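Local coordinates for protein interleukin-20 receptor subunit beta (Homo sapiens, PDB 6DF3) that pairs with IL20RA or IL22RA1 to form cell-surface receptors that bind interleukin-20 and related cytokines, at residues F116-E121 with P155-M161. The protein carries 1 engineered substitution. Residues are numbered along the deposited sequence; the frame is centred on the assembly and turned at random.
Sequences FHLVIE and PVHLETM
His117 and Thr160 form a non-hydrogen-bonded antiparallel pair, and the threonine OG1 lies over one face of the imidazole, 3.1 Å from its CE1. His157 meets the same ring at its edge, the two ring planes inclined by 60°; with CG anti to the backbone N (chi1 -174°), it extends far enough to bring NE2 within 3.1 Å of His117 ND1. A weak hydrogen bond joins this NE2 to Thr160 OG1. With an alanine in place of His117, the threonine hydroxyl would probably lose the ring it lies against, leaving His157 freer to turn. What positions this trio is a beta bulge, in which Leu158 and Glu159 together face Leu118: Leu158 N donates to Leu118 O (3.0 Å), and Leu118 N to Glu159 O. Because of the extra residue, Thr160 returns to the side of His157; on the other, Leu158 CD1 lies 3.8 Å from Leu118 CD2 and its CD2 against Ile120 CG2, while Met161 SD flanks Leu118 CB. Beyond the bulge, Ile120 and Val156 exchange two backbone bonds. Strand 117-122 runs between 109-114 and 156-160 in the second fibronectin type III domain, the leucines packing on Val169 of the facing sheet, while Pro155 and His157 bond through their backbones to a chain of another protein.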
ATOM      1  N   PHE C 116     -25.115 -29.546  -1.482  1.00142.76           N
ATOM      2  CA  PHE C 116     -24.324 -29.898  -0.282  1.00140.51           C
ATOM      3  C   PHE C 116     -23.380 -28.793   0.239  1.00134.91           C
ATOM      4  O   PHE C 116     -23.025 -28.808   1.419  1.00133.64           O
ATOM      5  CB  PHE C 116     -23.474 -31.154  -0.572  1.00144.57           C
ATOM      6  CG  PHE C 116     -24.234 -32.483  -0.521  1.00149.86           C
ATOM      7  CD1 PHE C 116     -25.612 -32.575  -0.778  1.00150.99           C
ATOM      8  CD2 PHE C 116     -23.533 -33.660  -0.254  1.00152.56           C
ATOM      9  CE1 PHE C 116     -26.256 -33.784  -0.725  1.00155.47           C
ATOM     10  CE2 PHE C 116     -24.186 -34.879  -0.206  1.00157.69           C
ATOM     11  CZ  PHE C 116     -25.542 -34.938  -0.449  1.00159.76           C
ATOM     12  N   HIS C 117     -22.954 -27.871  -0.630  1.00130.33           N
ATOM     13  CA  HIS C 117     -21.983 -26.872  -0.263  1.00125.28           C
ATOM     14  C   HIS C 117     -22.663 -25.721   0.435  1.00121.17           C
ATOM     15  O   HIS C 117     -23.769 -25.317   0.052  1.00123.87           O
ATOM     16  CB  HIS C 117     -21.298 -26.311  -1.484  1.00125.44           C
ATOM     17  CG  HIS C 117     -20.499 -27.319  -2.221  1.00128.55           C
ATOM     18  ND1 HIS C 117     -19.123 -27.310  -2.219  1.00127.83           N
ATOM     19  CD2 HIS C 117     -20.876 -28.370  -2.980  1.00134.11           C
ATOM     20  CE1 HIS C 117     -18.686 -28.319  -2.949  1.00133.53           C
ATOM     21  NE2 HIS C 117     -19.729 -28.985  -3.414  1.00136.64           N
ATOM     22  N   LEU C 118     -21.985 -25.199   1.450  1.00114.34           N
ATOM     23  CA  LEU C 118     -22.446 -24.064   2.210  1.00109.67           C
ATOM     24  C   LEU C 118     -21.699 -22.821   1.729  1.00105.63           C
ATOM     25  O   LEU C 118     -20.470 -22.854   1.670  1.00104.16           O
ATOM     26  CB  LEU C 118     -22.144 -24.295   3.679  1.00108.10           C
ATOM     27  CG  LEU C 118     -22.629 -23.180   4.625  1.00104.00           C
ATOM     28  CD1 LEU C 118     -24.154 -23.183   4.708  1.00106.05           C
ATOM     29  CD2 LEU C 118     -21.962 -23.397   5.977  1.00102.51           C
ATOM     30  N   VAL C 119     -22.426 -21.740   1.424  1.00104.51           N
ATOM     31  CA  VAL C 119     -21.813 -20.492   0.886  1.00101.62           C
ATOM     32  C   VAL C 119     -22.304 -19.217   1.599  1.00100.09           C
ATOM     33  O   VAL C 119     -23.456 -19.137   2.029  1.00101.12           O
ATOM     34  CB  VAL C 119     -21.919 -20.412  -0.676  1.00104.76           C
ATOM     35  CG1 VAL C 119     -23.243 -20.907  -1.220  1.00109.97           C
ATOM     36  CG2 VAL C 119     -21.580 -19.051  -1.252  1.00101.48           C
ATOM     37  N   ILE C 120     -21.383 -18.251   1.722  1.00 94.61           N
ATOM     38  CA  ILE C 120     -21.586 -17.005   2.409  1.00 91.69           C
ATOM     39  C   ILE C 120     -21.284 -15.870   1.424  1.00 92.43           C
ATOM     40  O   ILE C 120     -20.423 -16.001   0.518  1.00 96.21           O
ATOM     41  CB  ILE C 120     -20.736 -16.933   3.711  1.00 87.88           C
ATOM     42  CG1 ILE C 120     -21.250 -15.821   4.632  1.00 86.68           C
ATOM     43  CG2 ILE C 120     -19.249 -16.705   3.433  1.00 87.98           C
ATOM     44  CD1 ILE C 120     -20.541 -15.694   5.977  1.00 85.04           C
ATOM     45  N   GLU C 121     -22.020 -14.775   1.571  1.00 91.85           N
ATOM     46  CA  GLU C 121     -21.761 -13.520   0.858  1.00 91.77           C
ATOM     47  C   GLU C 121     -21.868 -12.379   1.852  1.00 87.83           C
ATOM     48  O   GLU C 121     -22.950 -12.073   2.338  1.00 89.89           O
ATOM     49  CB  GLU C 121     -22.783 -13.356  -0.262  1.00 97.26           C
ATOM     50  CG  GLU C 121     -22.719 -12.022  -0.995  1.00 97.74           C
ATOM     51  CD  GLU C 121     -23.354 -12.085  -2.379  1.00103.19           C
ATOM     52  OE1 GLU C 121     -24.173 -12.990  -2.646  1.00106.72           O
ATOM     53  OE2 GLU C 121     -23.016 -11.218  -3.216  1.00109.91           O
ATOM     54  N   PRO C 155     -19.894 -14.383  -3.549  1.00 92.10           N
ATOM     55  CA  PRO C 155     -20.325 -15.591  -2.844  1.00 94.13           C
ATOM     56  C   PRO C 155     -19.178 -16.653  -2.714  1.00 94.77           C
ATOM     57  O   PRO C 155     -18.849 -17.360  -3.696  1.00 97.08           O
ATOM     58  CB  PRO C 155     -21.493 -16.127  -3.727  1.00 97.24           C
ATOM     59  CG  PRO C 155     -21.668 -15.106  -4.819  1.00 96.47           C
ATOM     60  CD  PRO C 155     -20.367 -14.405  -4.945  1.00 94.88           C
ATOM     61  N   VAL C 156     -18.619 -16.744  -1.507  1.00 88.82           N
ATOM     62  CA  VAL C 156     -17.537 -17.632  -1.170  1.00 89.06           C
ATOM     63  C   VAL C 156     -18.011 -18.938  -0.449  1.00 91.14           C
ATOM     64  O   VAL C 156     -18.815 -18.911   0.475  1.00 88.64           O
ATOM     65  CB  VAL C 156     -16.527 -16.881  -0.306  1.00 86.45           C
ATOM     66  CG1 VAL C 156     -15.407 -17.802   0.137  1.00 89.72           C
ATOM     67  CG2 VAL C 156     -15.946 -15.722  -1.097  1.00 86.24           C
ATOM     68  N   HIS C 157     -17.510 -20.074  -0.935  1.00 94.73           N
ATOM     69  CA  HIS C 157     -17.562 -21.370  -0.253  1.00 95.78           C
ATOM     70  C   HIS C 157     -16.917 -21.366   1.141  1.00 94.88           C
ATOM     71  O   HIS C 157     -15.793 -20.893   1.327  1.00 92.69           O
ATOM     72  CB  HIS C 157     -16.827 -22.357  -1.110  1.00 98.57           C
ATOM     73  CG  HIS C 157     -16.900 -23.767  -0.629  1.00101.57           C
ATOM     74  ND1 HIS C 157     -15.910 -24.335   0.141  1.00102.40           N
ATOM     75  CD2 HIS C 157     -17.818 -24.736  -0.840  1.00105.05           C
ATOM     76  CE1 HIS C 157     -16.222 -25.593   0.393  1.00105.17           C
ATOM     77  NE2 HIS C 157     -17.390 -25.855  -0.171  1.00107.48           N
ATOM     78  N   LEU C 158     -17.652 -21.883   2.118  1.00 97.83           N
ATOM     79  CA  LEU C 158     -17.152 -22.141   3.488  1.00 99.86           C
ATOM     80  C   LEU C 158     -16.740 -23.595   3.777  1.00104.02           C
ATOM     81  O   LEU C 158     -15.620 -23.873   4.197  1.00106.27           O
ATOM     82  CB  LEU C 158     -18.252 -21.811   4.495  1.00100.53           C
ATOM     83  CG  LEU C 158     -18.626 -20.358   4.622  1.00 96.07           C
ATOM     84  CD1 LEU C 158     -19.734 -20.307   5.666  1.00 98.48           C
ATOM     85  CD2 LEU C 158     -17.409 -19.535   5.007  1.00 93.43           C
ATOM     86  N   GLU C 159     -17.688 -24.499   3.605  1.00106.91           N
ATOM     87  CA  GLU C 159     -17.522 -25.884   3.988  1.00111.53           C
ATOM     88  C   GLU C 159     -18.486 -26.703   3.117  1.00115.79           C
ATOM     89  O   GLU C 159     -19.546 -26.206   2.727  1.00112.04           O
ATOM     90  CB  GLU C 159     -17.791 -26.034   5.502  1.00111.14           C
ATOM     91  CG  GLU C 159     -17.682 -27.450   6.102  1.00116.56           C
ATOM     92  CD  GLU C 159     -16.331 -28.078   5.792  1.00119.39           C
ATOM     93  OE1 GLU C 159     -15.280 -27.597   6.273  1.00119.40           O
ATOM     94  OE2 GLU C 159     -16.304 -29.021   5.005  1.00123.93           O
ATOM     95  N   THR C 160     -18.083 -27.922   2.749  1.00122.85           N
ATOM     96  CA  THR C 160     -19.029 -28.906   2.225  1.00128.96           C
ATOM     97  C   THR C 160     -19.574 -29.648   3.430  1.00133.33           C
ATOM     98  O   THR C 160     -18.818 -30.082   4.296  1.00135.37           O
ATOM     99  CB  THR C 160     -18.398 -29.902   1.215  1.00134.30           C
ATOM    100  OG1 THR C 160     -18.141 -29.200  -0.005  1.00134.81           O
ATOM    101  CG2 THR C 160     -19.342 -31.097   0.926  1.00137.67           C
ATOM    102  N   MET C 161     -20.887 -29.829   3.448  1.00134.87           N
ATOM    103  CA  MET C 161     -21.582 -30.271   4.637  1.00135.57           C
ATOM    104  C   MET C 161     -21.744 -31.759   4.584  1.00140.77           C
ATOM    105  O   MET C 161     -21.665 -32.333   3.511  1.00143.68           O
ATOM    106  CB  MET C 161     -22.942 -29.592   4.704  1.00133.62           C
ATOM    107  CG  MET C 161     -22.828 -28.066   4.754  1.00126.83           C
ATOM    108  SD  MET C 161     -24.372 -27.221   5.153  1.00124.17           S
ATOM    109  CE  MET C 161     -25.388 -27.749   3.759  1.00129.04           C
TER